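PDB 2Z6V: putative uncharacterized protein from Mycobacterium avium, which is probably a sulfotransferase, expected to transfer a sulfuryl group to an acceptor whose identity is unknown. Local coordinates for residues Thr41-Ile46 with Val90-Gln95. Numbering follows the deposited sequence.
Sequences TGLSEI and VHAYIQ
H91 and A92, near the C-terminal end of helix 70-96, meet the connecting loop between helices 30-41 and 50-64 in a small surface contact made by van der Waals touch, burying 238 Å² in all. H91 contributes the largest share. Its CG lies anti to the backbone N (chi1 177°), which directs the imidazole from the helix against the loop backbone at E45 and I46. The carbonyl carbon of I46 then sits over the centre of one ring face, 3.6 Å above the plane, with I46 C 3.7 Å from H91 NE2. E45 O approaches the same ring obliquely, 3.5 Å from H91 ND1, and E45 CB rests 3.8 Å from H91 CE1. The extended E45 side chain brings OE2 to the ring edge, in plane, also 3.8 Å from H91 CE1, with the carboxylate turned 49° from the imidazole. E45 OE2 and H91 ND1 stay 4.6 Å apart, too far for a salt bridge; if the histidine is protonated, a weak longer-range attraction is possible.

An ST turn closes helix 30-41: T41 OG1 accepts from L43 N at 3.2 Å, and G42, with positive phi, takes the chain out of the helix. Beyond this turn L43 points at the neighbouring helix, and both of its methyls face the same partner, L43 CD1 lying 3.5 Å from A92 CB. The CB of I46 points away from 90-95, and its side chain touches R87 and L88, earlier on helix 70-96. On the same helix, V90 and I94 reach helix 224-238 through Y229, Y233 and V236.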
loop_
_atom_site.group_PDB
_atom_site.type_symbol
_atom_site.label_atom_id
_atom_site.label_comp_id
_atom_site.label_asym_id
_atom_site.label_seq_id
_atom_site.Cartn_x
_atom_site.Cartn_y
_atom_site.Cartn_z
ATOM N N THR A 41 14.292 -14.488 -13.638
ATOM C CA THR A 41 15.185 -14.371 -12.484
ATOM C C THR A 41 16.313 -15.397 -12.431
ATOM O O THR A 41 17.326 -15.164 -11.773
ATOM C CB THR A 41 14.412 -14.490 -11.166
ATOM O OG1 THR A 41 13.934 -15.831 -11.021
ATOM C CG2 THR A 41 13.236 -13.536 -11.144
ATOM N N GLY A 42 16.138 -16.532 -13.109
ATOM C CA GLY A 42 17.158 -17.567 -13.085
ATOM C C GLY A 42 17.104 -18.372 -11.793
ATOM O O GLY A 42 18.057 -19.072 -11.446
ATOM N N LEU A 43 15.983 -18.269 -11.083
ATOM C CA LEU A 43 15.772 -18.973 -9.820
ATOM C C LEU A 43 14.498 -19.805 -9.921
ATOM O O LEU A 43 13.551 -19.405 -10.592
ATOM C CB LEU A 43 15.631 -17.968 -8.674
ATOM C CG LEU A 43 16.814 -17.027 -8.440
ATOM C CD1 LEU A 43 16.412 -15.907 -7.465
ATOM C CD2 LEU A 43 18.001 -17.834 -7.908
ATOM N N SER A 44 14.461 -20.952 -9.251
ATOM C CA SER A 44 13.277 -21.809 -9.316
ATOM C C SER A 44 12.721 -22.271 -7.966
ATOM O O SER A 44 11.608 -22.791 -7.898
ATOM C CB SER A 44 13.562 -23.025 -10.208
ATOM O OG SER A 44 14.773 -23.667 -9.834
ATOM N N GLU A 45 13.478 -22.087 -6.892
ATOM C CA GLU A 45 12.987 -22.485 -5.581
ATOM C C GLU A 45 12.134 -21.382 -4.965
ATOM O O GLU A 45 12.326 -20.208 -5.246
ATOM C CB GLU A 45 14.149 -22.813 -4.644
ATOM C CG GLU A 45 14.907 -24.076 -5.002
ATOM C CD GLU A 45 15.845 -24.511 -3.886
ATOM O OE1 GLU A 45 16.634 -25.456 -4.108
ATOM O OE2 GLU A 45 15.792 -23.913 -2.783
ATOM N N ILE A 46 11.185 -21.767 -4.124
ATOM C CA ILE A 46 10.313 -20.804 -3.475
ATOM C C ILE A 46 10.018 -21.302 -2.063
ATOM O O ILE A 46 10.132 -22.496 -1.792
ATOM C CB ILE A 46 9.015 -20.613 -4.283
ATOM C CG1 ILE A 46 8.340 -19.311 -3.869
ATOM C CG2 ILE A 46 8.088 -21.794 -4.087
ATOM C CD1 ILE A 46 7.320 -18.821 -4.880
ATOM N N VAL A 90 13.842 -12.968 -3.258
ATOM C CA VAL A 90 13.969 -12.846 -1.811
ATOM C C VAL A 90 14.200 -14.202 -1.150
ATOM O O VAL A 90 14.898 -14.299 -0.139
ATOM C CB VAL A 90 12.711 -12.186 -1.189
ATOM C CG1 VAL A 90 12.809 -12.197 0.340
ATOM C CG2 VAL A 90 12.576 -10.754 -1.696
ATOM N N HIS A 91 13.619 -15.250 -1.725
ATOM C CA HIS A 91 13.779 -16.582 -1.171
ATOM C C HIS A 91 15.192 -17.101 -1.376
ATOM O O HIS A 91 15.767 -17.724 -0.482
ATOM C CB HIS A 91 12.781 -17.556 -1.792
ATOM C CG HIS A 91 12.957 -18.962 -1.316
ATOM N ND1 HIS A 91 13.674 -19.903 -2.025
ATOM C CD2 HIS A 91 12.598 -19.557 -0.154
ATOM C CE1 HIS A 91 13.751 -21.016 -1.316
ATOM N NE2 HIS A 91 13.109 -20.831 -0.178
ATOM N N ALA A 92 15.753 -16.845 -2.552
ATOM C CA ALA A 92 17.110 -17.302 -2.847
ATOM C C ALA A 92 18.092 -16.608 -1.910
ATOM O O ALA A 92 19.035 -17.227 -1.405
ATOM C CB ALA A 92 17.469 -17.007 -4.303
ATOM N N TYR A 93 17.854 -15.320 -1.670
ATOM C CA TYR A 93 18.720 -14.547 -0.798
ATOM C C TYR A 93 18.679 -15.057 0.642
ATOM O O TYR A 93 19.721 -15.268 1.268
ATOM C CB TYR A 93 18.323 -13.070 -0.820
ATOM C CG TYR A 93 19.362 -12.183 -0.182
ATOM C CD1 TYR A 93 20.542 -11.868 -0.859
ATOM C CD2 TYR A 93 19.190 -11.698 1.116
ATOM C CE1 TYR A 93 21.527 -11.090 -0.260
ATOM C CE2 TYR A 93 20.171 -10.919 1.730
ATOM C CZ TYR A 93 21.336 -10.616 1.034
ATOM O OH TYR A 93 22.302 -9.834 1.620
ATOM N N ILE A 94 17.476 -15.247 1.170
ATOM C CA ILE A 94 17.345 -15.727 2.541
ATOM C C ILE A 94 18.041 -17.072 2.724
ATOM O O ILE A 94 18.710 -17.287 3.740
ATOM C CB ILE A 94 15.866 -15.828 2.966
ATOM C CG1 ILE A 94 15.265 -14.422 3.046
ATOM C CG2 ILE A 94 15.756 -16.501 4.322
ATOM C CD1 ILE A 94 13.802 -14.402 3.419
ATOM N N GLN A 95 17.895 -17.972 1.750
ATOM C CA GLN A 95 18.556 -19.265 1.843
ATOM C C GLN A 95 20.067 -19.059 1.987
ATOM O O GLN A 95 20.712 -19.755 2.763
ATOM C CB GLN A 95 18.266 -20.125 0.612
ATOM C CG GLN A 95 16.829 -20.617 0.500
ATOM C CD GLN A 95 16.297 -21.185 1.813
ATOM O OE1 GLN A 95 15.911 -20.435 2.717
ATOM N NE2 GLN A 95 16.287 -22.515 1.930
#